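Local coordinates for methane monooxygenase regulatory protein B (Methylococcus capsulatus, PDB 4GAM) that regulates the soluble methane monooxygenase of this methane-oxidising bacterium, probably by binding its hydroxylase component and modulating methane oxidation, at residues D36-K44 and A74-I85; E47-I55 and E91-F100. One frame throughout, in Å; residues are numbered along the deposited sequence.

Interaction 1 of 2, residues D36-K44 and A74-I85; sequences DTVVLVLKK and AGYWWIKANGKI
Trp77 and Leu42 form one pair in a continuous antiparallel ladder that joins 37-43 to 76-82, and the tryptophan shows how a large side chain can lie over its neighbours on one face of such a ladder. Trp77 N donates to Leu42 O at 2.8 Å, while Leu42 N returns a bond to Trp77 O. Beyond the backbone, CB faces that same Leu42 oxygen. CG stands beside the backbone N (chi1 -61°), which carries the indole over that face of the sheet towards Lys44: CD1 still borders Leu42 O at 3.5 Å, NE1 and CE2 meet Lys44 CG, and CZ2 reaches Lys44 CE at 3.6 Å. The lysine chain, bent at chi3 and chi4, follows the indole obliquely, and Trp77 NE1 is hydrogen-bonded to Asn49 in helix 46-63. An alanine here is likely to leave the lysine methylenes without their support and Asn49 without its indole donor. Further along the same face, Leu42 CD1 packs on Ile79 CD1 at 3.7 Å, and Ile85 CD1 bridges Val38 CG1 (3.8 Å) and Leu40 CB (4.1 Å). At the other end, Asn82 ND2 bonds weakly to Asp36 OD2 while its OD1 bonds to Asn6, and Gly83 N bonds to Asp36 O. The face carrying Tyr76, Trp78 and Lys80 meets a chain of another protein, where Lys80 NZ and Tyr76 OH find acidic partners. One face lies on helix 46-63 and the other on a partner protein: the pair forms the two central strands of the antiparallel sheet, within a beta-alpha-beta-beta arrangement.

Interaction 2 of 2, residues E47-I55 and E91-F100; sequences EINTFIEEI and EISELLGRQF
Glu47 and Arg98 supply the ionic part of this contact of helix 47-55 with helix 91-96 and the loop after it, while its middle is made of aliphatic groups. In the salt bridge, Glu47 OE2 comes to the edge of the guanidinium, near its plane, and approaches Arg98 NH2 at 2.5 Å, a length not to be pressed at this resolution. The carboxylate and guanidinium planes are turned 71° apart. A bend at chi2 (82°) swings the Glu47 carboxylate across to the arginine, and its other oxygen, OE1, pairs with a basic side chain on a chain of another protein. One face of the guanidinium rests on Phe100, whose CD1 lies 3.9 Å from the plane, offset toward the rim.

The apolar contacts gather where the two helices cross. Leu95 CD2 is shared by Thr50 CG2 at 3.6 Å and Ile55 CD1 at 3.8 Å, the isoleucine and leucine meeting tip to tip. Phe51 CD1 touches Ile92 CD1 obliquely at 4.1 Å, and Leu96 CD1 lies against Glu47 CG at 3.7 Å, crossing it at about a right angle.

Mixed contacts lie beside these apolar groups: Glu54 OE2 sits against Leu95 CD1, and Ile55 CG2 slides past the Glu91 carboxylate. Glu54 is turned to a chain of another protein, where OE1 is hydrogen-bonded to a polar group. With axes 10.8 Å apart at 102° and no hydrogen bond between the segments, side chains alone make the contact: mainly aliphatic packing with one charge pair at the side, whose compensation probably depends in part on the assembly.

Overall arrangement
After an N-terminal region that includes helix 18-25, the chain runs through strand 37-43, turns into helix 46-63 and returns by strands 69-72 and 76-82. There interaction 1 closes its loop. Interaction 2 opens on the helix inside that loop and closes only after strand 84-88 has led into helix 89-96 and the turn beyond, which means the two closures cross. The first ties the centre of the four-stranded sheet together; the second, about 17 Å away between centres, holds helix 89-96 to the long helix. Helix 46-63 joins both, for its Ile48 and Ile52 lie on the sheet, against Leu42 and Trp77.

Interaction 1 of 2, residues D36-K44 and A74-I85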
loop_
_atom_site.group_PDB
_atom_site.type_symbol
_atom_site.label_atom_id
_atom_site.label_comp_id
_atom_site.label_asym_id
_atom_site.label_seq_id
_atom_site.Cartn_x
_atom_site.Cartn_y
_atom_site.Cartn_z
ATOM N N ASP D 36 31.029 23.430 7.295
ATOM C CA ASP D 36 30.592 22.841 8.560
ATOM C C ASP D 36 29.093 22.571 8.550
ATOM O O ASP D 36 28.504 22.252 9.581
ATOM C CB ASP D 36 30.938 23.759 9.738
ATOM C CG ASP D 36 30.007 24.960 9.843
ATOM O OD1 ASP D 36 29.571 25.475 8.792
ATOM O OD2 ASP D 36 29.709 25.391 10.979
ATOM N N THR D 37 28.479 22.702 7.379
ATOM C CA THR D 37 27.031 22.589 7.270
ATOM C C THR D 37 26.585 21.165 6.982
ATOM O O THR D 37 27.391 20.237 6.960
ATOM C CB THR D 37 26.462 23.526 6.186
ATOM O OG1 THR D 37 26.885 23.082 4.890
ATOM C CG2 THR D 37 26.935 24.956 6.412
ATOM N N VAL D 38 25.284 21.010 6.769
ATOM C CA VAL D 38 24.686 19.710 6.517
ATOM C C VAL D 38 23.465 19.921 5.632
ATOM O O VAL D 38 22.782 20.941 5.739
ATOM C CB VAL D 38 24.310 18.999 7.848
ATOM C CG1 VAL D 38 22.797 18.945 8.049
ATOM C CG2 VAL D 38 24.911 17.608 7.898
ATOM N N VAL D 39 23.210 18.978 4.732
ATOM C CA VAL D 39 22.062 19.091 3.844
ATOM C C VAL D 39 21.122 17.902 3.992
ATOM O O VAL D 39 21.526 16.748 3.829
ATOM C CB VAL D 39 22.488 19.239 2.373
ATOM C CG1 VAL D 39 21.265 19.379 1.471
ATOM C CG2 VAL D 39 23.419 20.428 2.211
ATOM N N LEU D 40 19.867 18.196 4.311
ATOM C CA LEU D 40 18.845 17.170 4.439
ATOM C C LEU D 40 17.740 17.399 3.412
ATOM O O LEU D 40 17.203 18.500 3.299
ATOM C CB LEU D 40 18.273 17.175 5.855
ATOM C CG LEU D 40 17.290 16.061 6.210
ATOM C CD1 LEU D 40 17.848 14.707 5.804
ATOM C CD2 LEU D 40 16.983 16.093 7.701
ATOM N N VAL D 41 17.420 16.357 2.651
ATOM C CA VAL D 41 16.339 16.428 1.676
ATOM C C VAL D 41 15.186 15.537 2.112
ATOM O O VAL D 41 15.342 14.319 2.222
ATOM C CB VAL D 41 16.798 15.995 0.274
ATOM C CG1 VAL D 41 15.596 15.828 -0.645
ATOM C CG2 VAL D 41 17.784 17.003 -0.301
ATOM N N LEU D 42 14.031 16.148 2.358
ATOM C CA LEU D 42 12.863 15.417 2.839
ATOM C C LEU D 42 11.683 15.497 1.867
ATOM O O LEU D 42 11.200 16.582 1.541
ATOM C CB LEU D 42 12.456 15.919 4.227
ATOM C CG LEU D 42 13.518 15.766 5.321
ATOM C CD1 LEU D 42 13.029 16.353 6.634
ATOM C CD2 LEU D 42 13.907 14.310 5.504
ATOM N N LYS D 43 11.229 14.330 1.418
ATOM C CA LYS D 43 10.149 14.215 0.444
ATOM C C LYS D 43 8.835 14.791 0.975
ATOM O O LYS D 43 8.444 14.519 2.112
ATOM C CB LYS D 43 9.970 12.744 0.065
ATOM C CG LYS D 43 9.098 12.490 -1.146
ATOM C CD LYS D 43 8.961 10.993 -1.395
ATOM C CE LYS D 43 8.187 10.710 -2.667
ATOM N NZ LYS D 43 7.843 9.270 -2.809
ATOM N N LYS D 44 8.162 15.584 0.143
ATOM C CA LYS D 44 6.928 16.269 0.543
ATOM C C LYS D 44 5.745 15.319 0.726
ATOM O O LYS D 44 5.110 14.908 -0.245
ATOM C CB LYS D 44 6.559 17.370 -0.458
ATOM C CG LYS D 44 6.667 18.779 0.107
ATOM C CD LYS D 44 5.845 19.791 -0.686
ATOM C CE LYS D 44 4.726 20.385 0.163
ATOM N NZ LYS D 44 3.673 19.382 0.492
ATOM N N ALA D 74 10.020 21.739 -5.400
ATOM C CA ALA D 74 8.907 21.065 -6.056
ATOM C C ALA D 74 8.207 20.114 -5.097
ATOM O O ALA D 74 7.266 20.491 -4.396
ATOM C CB ALA D 74 9.393 20.308 -7.265
ATOM N N GLY D 75 8.677 18.873 -5.074
ATOM C CA GLY D 75 8.086 17.858 -4.231
ATOM C C GLY D 75 8.956 17.486 -3.051
ATOM O O GLY D 75 8.807 16.403 -2.487
ATOM N N TYR D 76 9.864 18.379 -2.672
ATOM C CA TYR D 76 10.714 18.115 -1.518
ATOM C C TYR D 76 11.106 19.361 -0.738
ATOM O O TYR D 76 10.986 20.485 -1.226
ATOM C CB TYR D 76 11.966 17.328 -1.920
ATOM C CG TYR D 76 12.962 18.078 -2.780
ATOM C CD1 TYR D 76 13.978 18.833 -2.203
ATOM C CD2 TYR D 76 12.903 18.003 -4.168
ATOM C CE1 TYR D 76 14.896 19.501 -2.981
ATOM C CE2 TYR D 76 13.814 18.666 -4.955
ATOM C CZ TYR D 76 14.811 19.415 -4.357
ATOM O OH TYR D 76 15.729 20.079 -5.140
ATOM N N TRP D 77 11.580 19.136 0.482
ATOM C CA TRP D 77 12.054 20.209 1.338
ATOM C C TRP D 77 13.572 20.213 1.378
ATOM O O TRP D 77 14.200 19.213 1.726
ATOM C CB TRP D 77 11.494 20.056 2.752
ATOM C CG TRP D 77 10.010 20.114 2.797
ATOM C CD1 TRP D 77 9.152 19.061 2.907
ATOM C CD2 TRP D 77 9.199 21.288 2.718
ATOM N NE1 TRP D 77 7.854 19.507 2.913
ATOM C CE2 TRP D 77 7.856 20.872 2.793
ATOM C CE3 TRP D 77 9.478 22.652 2.596
ATOM C CZ2 TRP D 77 6.793 21.771 2.750
ATOM C CZ3 TRP D 77 8.425 23.542 2.551
ATOM C CH2 TRP D 77 7.097 23.099 2.627
ATOM N N TRP D 78 14.157 21.343 1.011
ATOM C CA TRP D 78 15.598 21.496 1.058
ATOM C C TRP D 78 15.984 22.099 2.407
ATOM O O TRP D 78 15.790 23.288 2.642
ATOM C CB TRP D 78 16.064 22.374 -0.103
ATOM C CG TRP D 78 17.549 22.496 -0.240
ATOM C CD1 TRP D 78 18.385 21.667 -0.935
ATOM C CD2 TRP D 78 18.372 23.526 0.316
ATOM N NE1 TRP D 78 19.680 22.116 -0.838
ATOM C CE2 TRP D 78 19.700 23.255 -0.077
ATOM C CE3 TRP D 78 18.117 24.649 1.109
ATOM C CZ2 TRP D 78 20.768 24.068 0.302
ATOM C CZ3 TRP D 78 19.177 25.453 1.481
ATOM C CH2 TRP D 78 20.485 25.161 1.075
ATOM N N ILE D 79 16.506 21.258 3.295
ATOM C CA ILE D 79 16.904 21.680 4.635
ATOM C C ILE D 79 18.424 21.784 4.735
ATOM O O ILE D 79 19.142 20.924 4.228
ATOM C CB ILE D 79 16.388 20.693 5.717
ATOM C CG1 ILE D 79 14.865 20.650 5.731
ATOM C CG2 ILE D 79 16.891 21.069 7.092
ATOM C CD1 ILE D 79 14.298 19.426 5.069
ATOM N N LYS D 80 18.907 22.839 5.382
ATOM C CA LYS D 80 20.339 23.046 5.559
ATOM C C LYS D 80 20.620 23.695 6.909
ATOM O O LYS D 80 20.069 24.746 7.227
ATOM C CB LYS D 80 20.893 23.911 4.425
ATOM C CG LYS D 80 22.365 24.286 4.550
ATOM C CD LYS D 80 22.988 24.417 3.170
ATOM C CE LYS D 80 24.397 24.973 3.219
ATOM N NZ LYS D 80 25.055 24.880 1.884
ATOM N N ALA D 81 21.474 23.058 7.704
ATOM C CA ALA D 81 21.808 23.568 9.031
ATOM C C ALA D 81 23.307 23.506 9.278
ATOM O O ALA D 81 24.049 22.908 8.499
ATOM C CB ALA D 81 21.066 22.785 10.103
ATOM N N ASN D 82 23.745 24.127 10.368
ATOM C CA ASN D 82 25.152 24.116 10.744
ATOM C C ASN D 82 25.480 23.020 11.752
ATOM O O ASN D 82 24.958 23.010 12.867
ATOM C CB ASN D 82 25.575 25.478 11.297
ATOM C CG ASN D 82 25.926 26.465 10.205
ATOM O OD1 ASN D 82 25.095 27.273 9.790
ATOM N ND2 ASN D 82 27.165 26.401 9.728
ATOM N N GLY D 83 26.346 22.097 11.349
ATOM C CA GLY D 83 26.815 21.059 12.247
ATOM C C GLY D 83 26.072 19.749 12.092
ATOM O O GLY D 83 26.650 18.759 11.646
ATOM N N LYS D 84 24.791 19.740 12.452
ATOM C CA LYS D 84 24.029 18.496 12.484
ATOM C C LYS D 84 22.524 18.698 12.634
ATOM O O LYS D 84 22.062 19.768 13.033
ATOM C CB LYS D 84 24.516 17.623 13.641
ATOM C CG LYS D 84 24.188 18.202 15.007
ATOM C CD LYS D 84 24.652 17.282 16.115
ATOM C CE LYS D 84 23.712 17.336 17.304
ATOM N NZ LYS D 84 24.080 16.312 18.319
ATOM N N ILE D 85 21.770 17.648 12.309
ATOM C CA ILE D 85 20.331 17.591 12.562
ATOM C C ILE D 85 19.966 16.217 13.118
ATOM O O ILE D 85 20.347 15.191 12.555
ATOM C CB ILE D 85 19.496 17.826 11.280
ATOM C CG1 ILE D 85 19.920 19.113 10.573
ATOM C CG2 ILE D 85 18.002 17.862 11.608
ATOM C CD1 ILE D 85 19.228 19.331 9.251
#

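Interaction 2 of 2, residues E47-I55 and E91-F100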
loop_
_atom_site.group_PDB
_atom_site.type_symbol
_atom_site.label_atom_id
_atom_site.label_comp_id
_atom_site.label_asym_id
_atom_site.label_seq_id
_atom_site.Cartn_x
_atom_site.Cartn_y
_atom_site.Cartn_z
ATOM N N GLU D 47 3.518 13.123 6.719
ATOM C CA GLU D 47 4.356 12.971 7.907
ATOM C C GLU D 47 5.504 13.976 7.951
ATOM O O GLU D 47 5.774 14.576 8.992
ATOM C CB GLU D 47 4.917 11.548 7.999
ATOM C CG GLU D 47 3.864 10.456 8.130
ATOM C CD GLU D 47 3.262 10.053 6.797
ATOM O OE1 GLU D 47 3.513 10.749 5.789
ATOM O OE2 GLU D 47 2.543 9.033 6.752
ATOM N N ILE D 48 6.179 14.152 6.819
ATOM C CA ILE D 48 7.307 15.077 6.730
ATOM C C ILE D 48 6.889 16.525 6.983
ATOM O O ILE D 48 7.529 17.232 7.760
ATOM C CB ILE D 48 8.029 14.959 5.373
ATOM C CG1 ILE D 48 8.806 13.647 5.312
ATOM C CG2 ILE D 48 8.966 16.135 5.151
ATOM C CD1 ILE D 48 9.795 13.459 6.447
ATOM N N ASN D 49 5.812 16.956 6.331
ATOM C CA ASN D 49 5.277 18.296 6.544
ATOM C C ASN D 49 4.929 18.518 8.008
ATOM O O ASN D 49 5.223 19.570 8.573
ATOM C CB ASN D 49 4.037 18.531 5.677
ATOM C CG ASN D 49 4.366 18.644 4.204
ATOM O OD1 ASN D 49 5.404 18.168 3.747
ATOM N ND2 ASN D 49 3.477 19.280 3.450
ATOM N N THR D 50 4.313 17.507 8.613
ATOM C CA THR D 50 3.891 17.561 10.006
ATOM C C THR D 50 5.083 17.662 10.952
ATOM O O THR D 50 5.058 18.431 11.912
ATOM C CB THR D 50 3.068 16.319 10.383
ATOM O OG1 THR D 50 2.120 16.042 9.346
ATOM C CG2 THR D 50 2.332 16.541 11.690
ATOM N N PHE D 51 6.120 16.878 10.679
ATOM C CA PHE D 51 7.335 16.904 11.487
ATOM C C PHE D 51 8.096 18.213 11.282
ATOM O O PHE D 51 8.690 18.749 12.217
ATOM C CB PHE D 51 8.212 15.682 11.174
ATOM C CG PHE D 51 9.691 15.974 11.143
ATOM C CD1 PHE D 51 10.421 16.088 12.320
ATOM C CD2 PHE D 51 10.354 16.113 9.932
ATOM C CE1 PHE D 51 11.781 16.353 12.289
ATOM C CE2 PHE D 51 11.714 16.376 9.893
ATOM C CZ PHE D 51 12.429 16.497 11.073
ATOM N N ILE D 52 8.063 18.729 10.057
ATOM C CA ILE D 52 8.719 19.991 9.736
ATOM C C ILE D 52 7.990 21.173 10.374
ATOM O O ILE D 52 8.608 22.049 10.979
ATOM C CB ILE D 52 8.823 20.192 8.205
ATOM C CG1 ILE D 52 9.897 19.275 7.621
ATOM C CG2 ILE D 52 9.152 21.632 7.855
ATOM C CD1 ILE D 52 10.117 19.478 6.150
ATOM N N GLU D 53 6.670 21.178 10.246
ATOM C CA GLU D 53 5.845 22.275 10.742
ATOM C C GLU D 53 5.763 22.326 12.269
ATOM O O GLU D 53 5.717 23.406 12.858
ATOM C CB GLU D 53 4.437 22.166 10.145
ATOM C CG GLU D 53 3.454 23.233 10.598
ATOM C CD GLU D 53 2.090 23.075 9.949
ATOM O OE1 GLU D 53 1.517 21.966 10.020
ATOM O OE2 GLU D 53 1.594 24.057 9.358
ATOM N N GLU D 54 5.756 21.158 12.906
ATOM C CA GLU D 54 5.417 21.071 14.325
ATOM C C GLU D 54 6.534 20.533 15.228
ATOM O O GLU D 54 6.370 20.468 16.447
ATOM C CB GLU D 54 4.143 20.234 14.501
ATOM C CG GLU D 54 2.987 20.688 13.615
ATOM C CD GLU D 54 1.847 19.685 13.565
ATOM O OE1 GLU D 54 1.183 19.592 12.509
ATOM O OE2 GLU D 54 1.612 18.996 14.579
ATOM N N ILE D 55 7.660 20.140 14.641
ATOM C CA ILE D 55 8.794 19.668 15.432
ATOM C C ILE D 55 10.094 20.342 15.001
ATOM O O ILE D 55 10.808 20.915 15.824
ATOM C CB ILE D 55 8.959 18.126 15.365
ATOM C CG1 ILE D 55 7.696 17.421 15.868
ATOM C CG2 ILE D 55 10.173 17.682 16.173
ATOM C CD1 ILE D 55 7.824 15.914 15.949
ATOM N N GLU D 91 9.340 10.563 19.014
ATOM C CA GLU D 91 8.712 11.870 19.156
ATOM C C GLU D 91 7.686 12.053 18.038
ATOM O O GLU D 91 6.570 12.516 18.274
ATOM C CB GLU D 91 9.785 12.956 19.072
ATOM C CG GLU D 91 9.416 14.294 19.683
ATOM C CD GLU D 91 10.557 15.297 19.596
ATOM O OE1 GLU D 91 10.757 16.062 20.562
ATOM O OE2 GLU D 91 11.254 15.319 18.558
ATOM N N ILE D 92 8.078 11.681 16.822
ATOM C CA ILE D 92 7.183 11.700 15.669
ATOM C C ILE D 92 6.027 10.731 15.868
ATOM O O ILE D 92 4.870 11.069 15.615
ATOM C CB ILE D 92 7.923 11.299 14.374
ATOM C CG1 ILE D 92 8.964 12.354 13.995
ATOM C CG2 ILE D 92 6.937 11.102 13.232
ATOM C CD1 ILE D 92 9.742 12.016 12.742
ATOM N N SER D 93 6.356 9.524 16.320
ATOM C CA SER D 93 5.369 8.474 16.550
ATOM C C SER D 93 4.257 8.957 17.472
ATOM O O SER D 93 3.082 8.684 17.238
ATOM C CB SER D 93 6.042 7.233 17.145
ATOM O OG SER D 93 5.103 6.193 17.352
ATOM N N GLU D 94 4.646 9.685 18.513
ATOM C CA GLU D 94 3.705 10.255 19.469
ATOM C C GLU D 94 2.826 11.310 18.791
ATOM O O GLU D 94 1.614 11.371 19.008
ATOM C CB GLU D 94 4.478 10.891 20.626
ATOM C CG GLU D 94 3.632 11.250 21.831
ATOM C CD GLU D 94 3.495 10.099 22.809
ATOM O OE1 GLU D 94 2.745 9.146 22.513
ATOM O OE2 GLU D 94 4.144 10.150 23.875
ATOM N N LEU D 95 3.456 12.138 17.961
ATOM C CA LEU D 95 2.776 13.238 17.286
ATOM C C LEU D 95 1.766 12.749 16.248
ATOM O O LEU D 95 0.731 13.383 16.036
ATOM C CB LEU D 95 3.803 14.149 16.607
ATOM C CG LEU D 95 3.306 15.431 15.929
ATOM C CD1 LEU D 95 3.239 16.586 16.918
ATOM C CD2 LEU D 95 4.183 15.791 14.739
ATOM N N LEU D 96 2.080 11.633 15.593
ATOM C CA LEU D 96 1.199 11.068 14.569
ATOM C C LEU D 96 0.077 10.226 15.177
ATOM O O LEU D 96 -0.988 10.059 14.580
ATOM C CB LEU D 96 1.995 10.215 13.576
ATOM C CG LEU D 96 3.108 10.860 12.743
ATOM C CD1 LEU D 96 3.730 9.834 11.800
ATOM C CD2 LEU D 96 2.588 12.058 11.968
ATOM N N GLY D 97 0.327 9.690 16.366
ATOM C CA GLY D 97 -0.633 8.820 17.018
ATOM C C GLY D 97 -0.573 7.403 16.484
ATOM O O GLY D 97 -1.526 6.637 16.623
ATOM N N ARG D 98 0.548 7.052 15.862
ATOM C CA ARG D 98 0.747 5.695 15.362
ATOM C C ARG D 98 2.206 5.262 15.453
ATOM O O ARG D 98 3.099 6.081 15.683
ATOM C CB ARG D 98 0.230 5.545 13.926
ATOM C CG ARG D 98 1.000 6.328 12.872
ATOM C CD ARG D 98 0.496 5.977 11.477
ATOM N NE ARG D 98 1.035 6.856 10.442
ATOM C CZ ARG D 98 1.934 6.485 9.535
ATOM N NH1 ARG D 98 2.402 5.243 9.526
ATOM N NH2 ARG D 98 2.363 7.357 8.633
ATOM N N GLN D 99 2.436 3.966 15.272
ATOM C CA GLN D 99 3.766 3.387 15.410
ATOM C C GLN D 99 4.706 3.864 14.302
ATOM O O GLN D 99 4.392 3.755 13.115
ATOM C CB GLN D 99 3.677 1.859 15.434
ATOM C CG GLN D 99 4.860 1.188 16.101
ATOM C CD GLN D 99 5.158 1.774 17.466
ATOM O OE1 GLN D 99 6.219 2.358 17.683
ATOM N NE2 GLN D 99 4.220 1.622 18.395
ATOM N N PHE D 100 5.861 4.387 14.700
ATOM C CA PHE D 100 6.785 5.022 13.767
ATOM C C PHE D 100 8.213 4.891 14.280
ATOM O O PHE D 100 8.547 5.408 15.345
ATOM C CB PHE D 100 6.427 6.505 13.633
ATOM C CG PHE D 100 6.624 7.071 12.252
ATOM C CD1 PHE D 100 5.725 6.781 11.239
ATOM C CD2 PHE D 100 7.682 7.930 11.978
ATOM C CE1 PHE D 100 5.886 7.316 9.971
ATOM C CE2 PHE D 100 7.847 8.474 10.714
ATOM C CZ PHE D 100 6.949 8.164 9.707
#